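Local coordinates for proline iminopeptidase-related protein (Thermus thermophilus, PDB 2YYS), which is of unknown function but has an alpha/beta-hydrolase fold and may act as a peptidase, at residues A13-E18 against V56-R61; G37-L42 against S63-E68; A136-A141 against D168-P173; E140-A145 against K159-K164. All coordinates share one frame; numbering follows the deposited sequence.

Interaction 1. Residues A13-E18 against V56-R61; sequences AELYVE and VYFDQR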
loop_
_atom_site.group_PDB
_atom_site.type_symbol
_atom_site.label_atom_id
_atom_site.label_comp_id
_atom_site.label_asym_id
_atom_site.label_seq_id
_atom_site.Cartn_x
_atom_site.Cartn_y
_atom_site.Cartn_z
ATOM N N ALA A 13 -16.857 4.672 10.365
ATOM C CA ALA A 13 -16.568 5.386 9.115
ATOM C C ALA A 13 -17.438 4.901 7.964
ATOM O O ALA A 13 -17.993 3.815 8.036
ATOM C CB ALA A 13 -15.101 5.196 8.747
ATOM N N GLU A 14 -17.531 5.699 6.900
ATOM C CA GLU A 14 -18.108 5.252 5.631
ATOM C C GLU A 14 -17.028 5.308 4.580
ATOM O O GLU A 14 -16.417 6.355 4.354
ATOM C CB GLU A 14 -19.306 6.108 5.194
ATOM C CG GLU A 14 -20.494 5.948 6.123
ATOM C CD GLU A 14 -21.825 6.340 5.512
ATOM O OE1 GLU A 14 -22.097 6.018 4.344
ATOM O OE2 GLU A 14 -22.627 6.953 6.239
ATOM N N LEU A 15 -16.803 4.166 3.944
ATOM C CA LEU A 15 -15.732 3.995 2.978
ATOM C C LEU A 15 -16.239 4.087 1.541
ATOM O O LEU A 15 -17.270 3.524 1.197
ATOM C CB LEU A 15 -15.054 2.645 3.194
ATOM C CG LEU A 15 -14.582 2.313 4.612
ATOM C CD1 LEU A 15 -13.980 0.929 4.653
ATOM C CD2 LEU A 15 -13.587 3.317 5.131
ATOM N N TYR A 16 -15.503 4.816 0.710
ATOM C CA TYR A 16 -15.682 4.772 -0.731
ATOM C C TYR A 16 -15.179 3.414 -1.239
ATOM O O TYR A 16 -14.018 3.061 -1.048
ATOM C CB TYR A 16 -14.941 5.921 -1.414
ATOM C CG TYR A 16 -15.037 5.831 -2.901
ATOM C CD1 TYR A 16 -16.136 6.355 -3.591
ATOM C CD2 TYR A 16 -14.034 5.204 -3.629
ATOM C CE1 TYR A 16 -16.213 6.251 -4.977
ATOM C CE2 TYR A 16 -14.112 5.083 -4.982
ATOM C CZ TYR A 16 -15.199 5.604 -5.668
ATOM O OH TYR A 16 -15.242 5.447 -7.043
ATOM N N VAL A 17 -16.068 2.661 -1.883
ATOM C CA VAL A 17 -15.785 1.303 -2.308
ATOM C C VAL A 17 -16.112 1.139 -3.781
ATOM O O VAL A 17 -17.151 1.608 -4.243
ATOM C CB VAL A 17 -16.619 0.288 -1.472
ATOM C CG1 VAL A 17 -16.441 -1.122 -1.978
ATOM C CG2 VAL A 17 -16.224 0.364 0.003
ATOM N N GLU A 18 -15.207 0.495 -4.511
ATOM C CA GLU A 18 -15.446 0.035 -5.877
ATOM C C GLU A 18 -15.276 -1.479 -5.880
ATOM O O GLU A 18 -14.164 -2.004 -5.780
ATOM C CB GLU A 18 -14.482 0.684 -6.866
ATOM C CG GLU A 18 -14.443 2.206 -6.779
ATOM C CD GLU A 18 -13.394 2.841 -7.686
ATOM O OE1 GLU A 18 -12.445 2.142 -8.079
ATOM O OE2 GLU A 18 -13.513 4.057 -7.989
ATOM N N VAL A 56 -12.018 -5.507 -4.608
ATOM C CA VAL A 56 -12.614 -4.460 -3.807
ATOM C C VAL A 56 -11.557 -3.377 -3.609
ATOM O O VAL A 56 -10.654 -3.503 -2.754
ATOM C CB VAL A 56 -13.111 -5.032 -2.462
ATOM C CG1 VAL A 56 -13.793 -3.959 -1.641
ATOM C CG2 VAL A 56 -14.053 -6.176 -2.711
ATOM N N TYR A 57 -11.620 -2.355 -4.452
ATOM C CA TYR A 57 -10.807 -1.164 -4.267
ATOM C C TYR A 57 -11.555 -0.284 -3.291
ATOM O O TYR A 57 -12.758 -0.108 -3.411
ATOM C CB TYR A 57 -10.569 -0.408 -5.585
ATOM C CG TYR A 57 -10.031 -1.250 -6.724
ATOM C CD1 TYR A 57 -8.669 -1.412 -6.915
ATOM C CD2 TYR A 57 -10.892 -1.863 -7.626
ATOM C CE1 TYR A 57 -8.178 -2.180 -7.974
ATOM C CE2 TYR A 57 -10.417 -2.623 -8.676
ATOM C CZ TYR A 57 -9.057 -2.780 -8.848
ATOM O OH TYR A 57 -8.591 -3.555 -9.898
ATOM N N PHE A 58 -10.863 0.227 -2.289
ATOM C CA PHE A 58 -11.483 1.175 -1.389
ATOM C C PHE A 58 -10.511 2.204 -0.875
ATOM O O PHE A 58 -9.292 1.978 -0.843
ATOM C CB PHE A 58 -12.228 0.462 -0.246
ATOM C CG PHE A 58 -11.341 -0.205 0.769
ATOM C CD1 PHE A 58 -11.129 0.379 2.003
ATOM C CD2 PHE A 58 -10.794 -1.458 0.524
ATOM C CE1 PHE A 58 -10.342 -0.238 2.954
ATOM C CE2 PHE A 58 -9.998 -2.090 1.478
ATOM C CZ PHE A 58 -9.772 -1.487 2.692
ATOM N N ASP A 59 -11.062 3.357 -0.514
ATOM C CA ASP A 59 -10.309 4.381 0.152
ATOM C C ASP A 59 -10.541 4.202 1.645
ATOM O O ASP A 59 -11.674 4.040 2.095
ATOM C CB ASP A 59 -10.755 5.774 -0.283
ATOM C CG ASP A 59 -10.399 6.094 -1.709
ATOM O OD1 ASP A 59 -9.839 5.225 -2.421
ATOM O OD2 ASP A 59 -10.656 7.212 -2.208
ATOM N N GLN A 60 -9.461 4.273 2.402
ATOM C CA GLN A 60 -9.472 4.023 3.824
ATOM C C GLN A 60 -10.202 5.146 4.555
ATOM O O GLN A 60 -10.544 6.192 3.973
ATOM C CB GLN A 60 -8.041 3.824 4.340
ATOM C CG GLN A 60 -7.449 2.460 3.931
ATOM C CD GLN A 60 -5.938 2.484 3.709
ATOM O OE1 GLN A 60 -5.223 3.212 4.392
ATOM N NE2 GLN A 60 -5.455 1.689 2.750
ATOM N N ARG A 61 -10.477 4.887 5.823
ATOM C CA ARG A 61 -11.329 5.742 6.620
ATOM C C ARG A 61 -10.811 7.173 6.574
ATOM O O ARG A 61 -9.611 7.414 6.712
ATOM C CB ARG A 61 -11.424 5.227 8.056
ATOM C CG ARG A 61 -10.093 5.160 8.803
ATOM C CD ARG A 61 -10.245 5.044 10.297
ATOM N NE ARG A 61 -11.186 3.990 10.653
ATOM C CZ ARG A 61 -11.777 3.851 11.840
ATOM N NH1 ARG A 61 -12.616 2.841 12.048
ATOM N NH2 ARG A 61 -11.522 4.700 12.829
#

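Interaction 2. Residues G37-L42 against S63-E68; sequences GNAYVL and SGRSLE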
loop_
_atom_site.group_PDB
_atom_site.type_symbol
_atom_site.label_atom_id
_atom_site.label_comp_id
_atom_site.label_asym_id
_atom_site.label_seq_id
_atom_site.Cartn_x
_atom_site.Cartn_y
_atom_site.Cartn_z
ATOM N N GLY A 37 -3.811 8.279 1.571
ATOM C CA GLY A 37 -3.889 8.187 0.126
ATOM C C GLY A 37 -5.252 7.719 -0.343
ATOM O O GLY A 37 -6.272 7.886 0.344
ATOM N N ASN A 38 -5.266 7.124 -1.531
ATOM C CA ASN A 38 -6.491 6.594 -2.127
ATOM C C ASN A 38 -6.147 5.544 -3.166
ATOM O O ASN A 38 -4.982 5.390 -3.507
ATOM C CB ASN A 38 -7.329 7.734 -2.730
ATOM C CG ASN A 38 -6.674 8.377 -3.950
ATOM O OD1 ASN A 38 -6.510 7.739 -4.989
ATOM N ND2 ASN A 38 -6.343 9.660 -3.839
ATOM N N ALA A 39 -7.163 4.864 -3.692
ATOM C CA ALA A 39 -6.985 3.717 -4.567
ATOM C C ALA A 39 -7.135 4.018 -6.058
ATOM O O ALA A 39 -7.206 3.099 -6.857
ATOM C CB ALA A 39 -7.972 2.611 -4.173
ATOM N N TYR A 40 -7.177 5.282 -6.447
ATOM C CA TYR A 40 -7.450 5.616 -7.848
ATOM C C TYR A 40 -6.319 5.180 -8.796
ATOM O O TYR A 40 -6.545 4.438 -9.752
ATOM C CB TYR A 40 -7.746 7.112 -8.017
ATOM C CG TYR A 40 -8.021 7.485 -9.455
ATOM C CD1 TYR A 40 -9.303 7.373 -9.997
ATOM C CD2 TYR A 40 -6.986 7.898 -10.290
ATOM C CE1 TYR A 40 -9.553 7.702 -11.326
ATOM C CE2 TYR A 40 -7.219 8.234 -11.620
ATOM C CZ TYR A 40 -8.498 8.127 -12.134
ATOM O OH TYR A 40 -8.713 8.455 -13.450
ATOM N N VAL A 41 -5.104 5.635 -8.529
ATOM C CA VAL A 41 -3.961 5.320 -9.392
ATOM C C VAL A 41 -3.665 3.821 -9.357
ATOM O O VAL A 41 -3.355 3.181 -10.376
ATOM C CB VAL A 41 -2.722 6.139 -8.985
ATOM C CG1 VAL A 41 -1.432 5.543 -9.549
ATOM C CG2 VAL A 41 -2.885 7.567 -9.466
ATOM N N LEU A 42 -3.795 3.271 -8.161
ATOM C CA LEU A 42 -3.542 1.859 -7.932
ATOM C C LEU A 42 -4.479 0.998 -8.767
ATOM O O LEU A 42 -4.039 0.064 -9.441
ATOM C CB LEU A 42 -3.676 1.568 -6.446
ATOM C CG LEU A 42 -3.122 0.268 -5.916
ATOM C CD1 LEU A 42 -1.693 0.016 -6.352
ATOM C CD2 LEU A 42 -3.225 0.308 -4.379
ATOM N N SER A 63 -10.110 9.033 4.255
ATOM C CA SER A 63 -9.093 9.302 3.251
ATOM C C SER A 63 -9.674 9.363 1.849
ATOM O O SER A 63 -10.613 8.628 1.521
ATOM C CB SER A 63 -8.003 8.222 3.292
ATOM O OG SER A 63 -7.616 7.928 4.625
ATOM N N GLY A 64 -9.083 10.215 1.013
ATOM C CA GLY A 64 -9.448 10.288 -0.389
ATOM C C GLY A 64 -10.929 10.570 -0.533
ATOM O O GLY A 64 -11.419 11.554 0.006
ATOM N N ARG A 65 -11.631 9.670 -1.212
ATOM C CA ARG A 65 -13.036 9.848 -1.555
ATOM C C ARG A 65 -13.982 9.391 -0.464
ATOM O O ARG A 65 -15.192 9.558 -0.594
ATOM C CB ARG A 65 -13.355 9.106 -2.848
ATOM C CG ARG A 65 -12.561 9.609 -4.026
ATOM C CD ARG A 65 -12.515 8.645 -5.194
ATOM N NE ARG A 65 -11.644 7.516 -4.908
ATOM C CZ ARG A 65 -11.286 6.592 -5.780
ATOM N NH1 ARG A 65 -11.719 6.639 -7.033
ATOM N NH2 ARG A 65 -10.503 5.593 -5.391
ATOM N N SER A 66 -13.441 8.812 0.603
ATOM C CA SER A 66 -14.240 8.395 1.746
ATOM C C SER A 66 -14.698 9.566 2.595
ATOM O O SER A 66 -14.102 10.642 2.590
ATOM C CB SER A 66 -13.469 7.403 2.629
ATOM O OG SER A 66 -13.228 6.205 1.916
ATOM N N LEU A 67 -15.749 9.312 3.356
ATOM C CA LEU A 67 -16.433 10.341 4.107
ATOM C C LEU A 67 -15.551 10.896 5.237
ATOM O O LEU A 67 -14.910 10.155 6.007
ATOM C CB LEU A 67 -17.765 9.790 4.636
ATOM C CG LEU A 67 -18.756 10.765 5.288
ATOM C CD1 LEU A 67 -19.108 11.921 4.360
ATOM C CD2 LEU A 67 -20.034 10.032 5.698
ATOM N N GLU A 68 -15.528 12.221 5.307
ATOM C CA GLU A 68 -14.701 12.953 6.248
ATOM C C GLU A 68 -15.065 12.525 7.667
ATOM O O GLU A 68 -16.238 12.428 8.011
ATOM C CB GLU A 68 -14.918 14.460 6.052
ATOM C CG GLU A 68 -13.847 15.350 6.679
ATOM C CD GLU A 68 -13.949 16.821 6.253
ATOM O OE1 GLU A 68 -14.386 17.124 5.112
ATOM O OE2 GLU A 68 -13.582 17.691 7.067
HETATM O O HOH W 1 -10.136 3.271 -7.124
#

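Interaction 3. Residues A136-A141 against D168-P173; sequences ARLAEA and DRLMFP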
loop_
_atom_site.group_PDB
_atom_site.type_symbol
_atom_site.label_atom_id
_atom_site.label_comp_id
_atom_site.label_asym_id
_atom_site.label_seq_id
_atom_site.Cartn_x
_atom_site.Cartn_y
_atom_site.Cartn_z
ATOM N N ALA A 136 15.456 8.277 7.618
ATOM C CA ALA A 136 16.877 8.330 7.313
ATOM C C ALA A 136 17.099 8.563 5.815
ATOM O O ALA A 136 17.952 9.352 5.448
ATOM C CB ALA A 136 17.574 7.047 7.765
ATOM N N ARG A 137 16.309 7.906 4.961
ATOM C CA ARG A 137 16.446 8.067 3.509
ATOM C C ARG A 137 16.063 9.460 3.022
ATOM O O ARG A 137 16.677 9.972 2.095
ATOM C CB ARG A 137 15.633 7.028 2.736
ATOM C CG ARG A 137 15.940 5.592 3.094
ATOM C CD ARG A 137 17.203 5.033 2.490
ATOM N NE ARG A 137 18.434 5.548 3.075
ATOM C CZ ARG A 137 18.878 5.286 4.302
ATOM N NH1 ARG A 137 18.165 4.544 5.144
ATOM N NH2 ARG A 137 20.048 5.784 4.695
ATOM N N LEU A 138 15.037 10.054 3.624
ATOM C CA LEU A 138 14.634 11.420 3.310
ATOM C C LEU A 138 15.747 12.407 3.696
ATOM O O LEU A 138 16.104 13.299 2.926
ATOM C CB LEU A 138 13.330 11.768 4.038
ATOM C CG LEU A 138 12.099 11.059 3.465
ATOM C CD1 LEU A 138 10.942 11.125 4.423
ATOM C CD2 LEU A 138 11.698 11.670 2.122
ATOM N N ALA A 139 16.302 12.216 4.886
ATOM C CA ALA A 139 17.360 13.083 5.382
ATOM C C ALA A 139 18.586 12.954 4.478
ATOM O O ALA A 139 19.206 13.943 4.122
ATOM C CB ALA A 139 17.712 12.720 6.814
ATOM N N GLU A 140 18.906 11.718 4.117
ATOM C CA GLU A 140 19.977 11.400 3.171
ATOM C C GLU A 140 19.746 12.051 1.810
ATOM O O GLU A 140 20.672 12.581 1.215
ATOM C CB GLU A 140 20.071 9.879 3.024
ATOM C CG GLU A 140 21.013 9.350 1.962
ATOM C CD GLU A 140 21.005 7.844 1.939
ATOM O OE1 GLU A 140 20.134 7.276 1.233
ATOM O OE2 GLU A 140 21.844 7.230 2.648
ATOM N N ALA A 141 18.509 12.030 1.331
ATOM C CA ALA A 141 18.172 12.628 0.047
ATOM C C ALA A 141 18.328 14.136 0.066
ATOM O O ALA A 141 18.552 14.740 -0.971
ATOM C CB ALA A 141 16.752 12.252 -0.369
ATOM N N ASP A 168 9.399 12.781 -4.395
ATOM C CA ASP A 168 9.422 12.638 -5.858
ATOM C C ASP A 168 10.755 12.013 -6.312
ATOM O O ASP A 168 10.789 11.157 -7.199
ATOM C CB ASP A 168 9.250 13.997 -6.565
ATOM C CG ASP A 168 7.778 14.449 -6.695
ATOM O OD1 ASP A 168 6.838 13.713 -6.305
ATOM O OD2 ASP A 168 7.483 15.566 -7.197
ATOM N N ARG A 169 11.843 12.447 -5.682
ATOM C CA ARG A 169 13.178 11.925 -5.985
ATOM C C ARG A 169 13.296 10.437 -5.636
ATOM O O ARG A 169 13.819 9.636 -6.421
ATOM C CB ARG A 169 14.233 12.728 -5.226
ATOM C CG ARG A 169 15.538 12.874 -5.948
ATOM C CD ARG A 169 16.500 13.879 -5.288
ATOM N NE ARG A 169 15.914 15.209 -5.332
ATOM C CZ ARG A 169 15.964 16.116 -4.364
ATOM N NH1 ARG A 169 16.602 15.900 -3.216
ATOM N NH2 ARG A 169 15.363 17.272 -4.566
ATOM N N LEU A 170 12.808 10.075 -4.457
ATOM C CA LEU A 170 12.802 8.680 -4.023
ATOM C C LEU A 170 11.889 7.821 -4.902
ATOM O O LEU A 170 12.234 6.703 -5.268
ATOM C CB LEU A 170 12.372 8.581 -2.555
ATOM C CG LEU A 170 13.260 9.314 -1.553
ATOM C CD1 LEU A 170 12.770 9.049 -0.145
ATOM C CD2 LEU A 170 14.728 8.908 -1.675
ATOM N N MET A 171 10.736 8.366 -5.265
ATOM C CA MET A 171 9.696 7.587 -5.951
ATOM C C MET A 171 9.832 7.440 -7.473
ATOM O O MET A 171 9.400 6.425 -8.039
ATOM C CB MET A 171 8.328 8.190 -5.655
ATOM C CG MET A 171 7.835 7.957 -4.231
ATOM S SD MET A 171 6.189 8.584 -4.034
ATOM C CE MET A 171 5.786 8.031 -2.414
ATOM N N PHE A 172 10.408 8.444 -8.134
ATOM C CA PHE A 172 10.349 8.548 -9.597
ATOM C C PHE A 172 11.747 8.641 -10.208
ATOM O O PHE A 172 12.373 9.698 -10.168
ATOM C CB PHE A 172 9.515 9.769 -10.018
ATOM C CG PHE A 172 8.078 9.697 -9.581
ATOM C CD1 PHE A 172 7.222 8.756 -10.126
ATOM C CD2 PHE A 172 7.594 10.552 -8.607
ATOM C CE1 PHE A 172 5.901 8.683 -9.719
ATOM C CE2 PHE A 172 6.272 10.478 -8.189
ATOM C CZ PHE A 172 5.429 9.548 -8.745
ATOM N N PRO A 173 12.247 7.537 -10.754
ATOM C CA PRO A 173 13.557 7.551 -11.429
ATOM C C PRO A 173 13.603 8.427 -12.685
ATOM O O PRO A 173 14.682 8.927 -12.993
ATOM C CB PRO A 173 13.787 6.085 -11.802
ATOM C CG PRO A 173 12.409 5.456 -11.796
ATOM C CD PRO A 173 11.638 6.193 -10.751
#

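Interaction 4. Residues E140-A145 against K159-K164; sequences EAAGLA and KREEPK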
loop_
_atom_site.group_PDB
_atom_site.type_symbol
_atom_site.label_atom_id
_atom_site.label_comp_id
_atom_site.label_asym_id
_atom_site.label_seq_id
_atom_site.Cartn_x
_atom_site.Cartn_y
_atom_site.Cartn_z
ATOM N N GLU A 140 18.906 11.718 4.117
ATOM C CA GLU A 140 19.977 11.400 3.171
ATOM C C GLU A 140 19.746 12.051 1.810
ATOM O O GLU A 140 20.672 12.581 1.215
ATOM C CB GLU A 140 20.071 9.879 3.024
ATOM C CG GLU A 140 21.013 9.350 1.962
ATOM C CD GLU A 140 21.005 7.844 1.939
ATOM O OE1 GLU A 140 20.134 7.276 1.233
ATOM O OE2 GLU A 140 21.844 7.230 2.648
ATOM N N ALA A 141 18.509 12.030 1.331
ATOM C CA ALA A 141 18.172 12.628 0.047
ATOM C C ALA A 141 18.328 14.136 0.066
ATOM O O ALA A 141 18.552 14.740 -0.971
ATOM C CB ALA A 141 16.752 12.252 -0.369
ATOM N N ALA A 142 18.196 14.735 1.250
ATOM C CA ALA A 142 18.343 16.177 1.430
ATOM C C ALA A 142 19.797 16.600 1.716
ATOM O O ALA A 142 20.047 17.762 1.999
ATOM C CB ALA A 142 17.437 16.642 2.562
ATOM N N GLY A 143 20.736 15.655 1.672
ATOM C CA GLY A 143 22.150 15.939 1.887
ATOM C C GLY A 143 22.635 15.894 3.332
ATOM O O GLY A 143 23.714 16.392 3.632
ATOM N N LEU A 144 21.858 15.271 4.216
ATOM C CA LEU A 144 22.156 15.223 5.645
ATOM C C LEU A 144 22.588 13.840 6.081
ATOM O O LEU A 144 22.166 12.835 5.511
ATOM C CB LEU A 144 20.919 15.600 6.464
ATOM C CG LEU A 144 20.297 16.956 6.165
ATOM C CD1 LEU A 144 18.963 17.085 6.868
ATOM C CD2 LEU A 144 21.260 18.065 6.608
ATOM N N ALA A 145 23.429 13.811 7.109
ATOM C CA ALA A 145 23.750 12.600 7.837
ATOM C C ALA A 145 22.566 12.303 8.740
ATOM O O ALA A 145 22.179 13.166 9.531
ATOM C CB ALA A 145 25.005 12.799 8.670
ATOM N N LYS A 159 13.200 21.086 6.525
ATOM C CA LYS A 159 13.753 22.436 6.595
ATOM C C LYS A 159 14.503 22.768 5.305
ATOM O O LYS A 159 14.525 23.920 4.878
ATOM C CB LYS A 159 14.710 22.576 7.785
ATOM C CG LYS A 159 14.028 22.793 9.138
ATOM C CD LYS A 159 15.063 23.183 10.212
ATOM C CE LYS A 159 14.524 23.004 11.632
ATOM N NZ LYS A 159 15.641 22.915 12.624
ATOM N N ARG A 160 15.130 21.759 4.701
ATOM C CA ARG A 160 15.947 21.959 3.502
ATOM C C ARG A 160 15.124 21.942 2.217
ATOM O O ARG A 160 15.362 22.741 1.315
ATOM C CB ARG A 160 17.063 20.909 3.440
ATOM C CG ARG A 160 18.114 21.099 4.529
ATOM C CD ARG A 160 19.418 20.342 4.304
ATOM N NE ARG A 160 20.517 21.214 3.882
ATOM C CZ ARG A 160 21.737 20.800 3.520
ATOM N NH1 ARG A 160 22.059 19.511 3.524
ATOM N NH2 ARG A 160 22.647 21.694 3.141
ATOM N N GLU A 161 14.158 21.032 2.138
ATOM C CA GLU A 161 13.330 20.885 0.945
ATOM C C GLU A 161 11.905 20.507 1.297
ATOM O O GLU A 161 11.659 19.912 2.336
ATOM C CB GLU A 161 13.913 19.811 0.027
ATOM C CG GLU A 161 15.363 20.046 -0.362
ATOM C CD GLU A 161 15.795 19.177 -1.520
ATOM O OE1 GLU A 161 15.121 19.226 -2.566
ATOM O OE2 GLU A 161 16.799 18.444 -1.381
ATOM N N GLU A 162 10.969 20.852 0.415
ATOM C CA GLU A 162 9.572 20.448 0.556
ATOM C C GLU A 162 9.425 18.918 0.476
ATOM O O GLU A 162 10.180 18.263 -0.242
ATOM C CB GLU A 162 8.715 21.115 -0.535
ATOM C CG GLU A 162 8.436 22.604 -0.312
ATOM C CD GLU A 162 7.588 22.851 0.928
ATOM O OE1 GLU A 162 6.471 22.282 1.017
ATOM O OE2 GLU A 162 8.040 23.598 1.821
ATOM N N PRO A 163 8.466 18.349 1.206
ATOM C CA PRO A 163 8.241 16.895 1.161
ATOM C C PRO A 163 8.010 16.362 -0.251
ATOM O O PRO A 163 8.586 15.337 -0.594
ATOM C CB PRO A 163 7.003 16.674 2.052
ATOM C CG PRO A 163 6.456 18.032 2.395
ATOM C CD PRO A 163 7.548 19.030 2.137
ATOM N N LYS A 164 7.213 17.050 -1.062
ATOM C CA LYS A 164 6.948 16.579 -2.425
ATOM C C LYS A 164 8.244 16.408 -3.228
ATOM O O LYS A 164 8.412 15.410 -3.919
ATOM C CB LYS A 164 5.997 17.515 -3.169
ATOM C CG LYS A 164 5.668 17.057 -4.596
ATOM C CD LYS A 164 4.723 18.033 -5.307
ATOM C CE LYS A 164 4.266 17.491 -6.673
ATOM N NZ LYS A 164 5.377 17.334 -7.664
HETATM O O HOH W 2 18.575 19.445 0.479
#

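Interaction 1. Residues A13-E18 against V56-R61
Glu18 and Tyr57 form an antiparallel hydrogen-bonded pair, and Val17 faces Phe58 in the adjoining non-hydrogen-bonded pair, the axes of strands 14-18 and 56-58 running 147° apart. Glu18 N gives a nearly straight bond of 2.8 Å to Tyr57 O (176° at the hydrogen); the return bond from Tyr57 N to Glu18 O is more bent. Beyond the Val17-Phe58 pair, Asp59 N reaches Tyr16 O at 3.0 Å.

Val17 and Phe58 put their side chains on one face of the sheet, Glu18 and Tyr57 on the other. Val17 lays its CG1 branch against CG1 of Val56 at 3.9 Å and its CG2 branch against CB of Phe58. Phe58 CG stands between its backbone N and carbonyl carbon (chi1 71°), and the ring runs alongside Leu15 in the same direction, with Leu15 CD1 3.9 Å from Phe58 CD1. The other Leu15 methyl, CD2, rests on backbone, 3.6 Å from Arg61 N. Replacing Leu15 with an alanine would probably open a gap between the Phe58 ring and the backbone leading into Arg61. Farther along, Ala13 CB touches Arg61 CB at 3.7 Å, while the guanidinium of Arg61 is engaged by Asp84. On the other face, the Glu18 carboxylate crosses near Tyr57 CB and is paired with Arg43.

Strand 14-20 is thereby clamped between strand 3-9 and strand 54-58, which in turn lies beside strand 27-31, and Leu88 of helix 78-91 packs against both Val17 and Phe58.

Interaction 2. Residues G37-L42 against S63-E68
Tyr40 and Arg65 cross at about a right angle where the first turn of helix 40-46 meets the loop after strand 54-58, in a region whose sequence resembles the DQRGxGxS motif of proline iminopeptidases, consistent with the S33 family and its alpha/beta-hydrolase fold. The tyrosine ring and the guanidinium are turned 73° against each other. Arg65 NH1 comes to the ring edge, 3.9 Å from Tyr40 CD1, while Tyr40 CB lies over one guanidinium face. Tyr40 CG is anti to the backbone N (chi1 180°), which leads the far end of the ring away while the CD1 edge stays beside NH1.

Behind this crossing, Arg65 NE makes a salt bridge with Asp59 OD2, and the Asp59 carboxylate also receives Ala39 N, so that one aspartate holds both segments. A methionine in place of Arg65 would probably leave Asp59 without this cationic mate and the edge of Tyr40 without its polar neighbour.

Both backbones are shaped by turns. Asn38 OD1 accepts from Tyr40 N at 2.9 Å, an Asx turn leading into the helix, and Ser63 to Ser66 form a type II' turn. Gly64 there has positive phi and lies so near Asn38 that a beta carbon would clash with Asn38 CB. At the first residue of this turn, Ser63 CB lies 3.4 Å from Gly37 O. A water in the guanidinium plane accepts from Arg65 NH2 at 2.9 Å and donates weakly to Ala39 O.

Interaction 3. Residues A136-A141 against D168-P173
Leu170 packs on Leu138 and Ala141 in a small apolar contact between helices 131-141 and 163-171, near the surface of the helical cap that this alpha/beta-hydrolase inserts between sheet strands 119-125 and 221-226. The two leucines cross at about a right angle and meet by their methyl branches, Leu138 CD2 lying 3.6 Å from Leu170 CD1. The second branch of Leu170 serves the next turn of the facing helix: its CD2 is 4.1 Å from Ala141 CB. With CG anti to its carbonyl carbon (chi1 -60°), Leu170 spreads both methyls over the 131-141 helix. Leu138 is the more deeply buried of the pair, also covered by Leu154 of helix 150-160 and by Leu166 and Phe167.

Alongside, Arg169 brings a guanidinium edge up to the end of helix 131-141, with NH1 3.2 Å from Ala141 O, while its NH2 is held by Glu161. Within helix 131-141, Arg137 makes a cation-pi contact with Trp133 and forms a salt bridge with Glu140, using NE and NH2, one to each carboxylate oxygen. The carboxylate is met from above its plane, Arg137 NE reaching Glu140 OE1 at 3.0 Å and Arg137 NH2 reaching Glu140 OE2 at 3.1 Å.

Interaction 4. Residues E140-A145 against K159-K164
Arg160 and Glu161 reach from the junction of helices 150-160 and 163-171 to Ala142, Gly143 and Leu144, where helix 131-141 of the cap ends in a Schellman motif. Backbone bonds close that end: Gly143 N returns to Glu140 O at 3.1 Å, and Leu144 N probably bonds to Ala139 O at 3.0 Å. The glycine makes the reversal with a phi of 88°, at which a beta carbon would jam against the preceding carbonyl oxygen and also press on Arg160 NH1.

Polar approaches come chiefly from Arg160. Its chain bends at chi3 (105°) and brings NH1 within 3.1 Å of Ala142 O, while Gly143 O lies near the guanidinium plane, at its edge, 3.5 Å from the same NH1. A positive group beside the carbonyls of a helix C-terminus probably complements the partial negative charge there.

Apolar contacts accompany it. Leu144 lies obliquely across the arginine; its CD2 methyl lies 3.5 Å from Arg160 NH1 and 3.7 Å from Arg160 CD, so it meets both the guanidinium and the aliphatic chain. Ala142, the buried residue of the group, sets its CB beside Arg160 CB and is backed by Leu166 of helix 163-171.

Water joins the two sides on the Glu161 flank. The OE1 atom of Glu161 is already taken by Arg169, and OE2 turns to the helix end, where one water donates to both Ala142 O at 2.7 Å and Glu161 OE2 at 2.8 Å.

The contacts fall into two touching pairs. Interactions 1 and 2, with centres about 7 Å apart, alternate along the chain and meet through Asp59 and Arg65, binding the antiparallel edge of the sheet to the loops after strands 27-31 and 54-58. Interactions 3 and 4 come later, start from the same end of helix 131-141, share Glu140 and Ala141, and have centres about 8 Å apart; the Arg169-Glu161 salt bridge joins them. Centres of interactions 1 and 3 are about 29 Å apart, on opposite sides of the chain's centre. The first pair thus belongs to the alpha/beta-hydrolase core, the second to the helical cap.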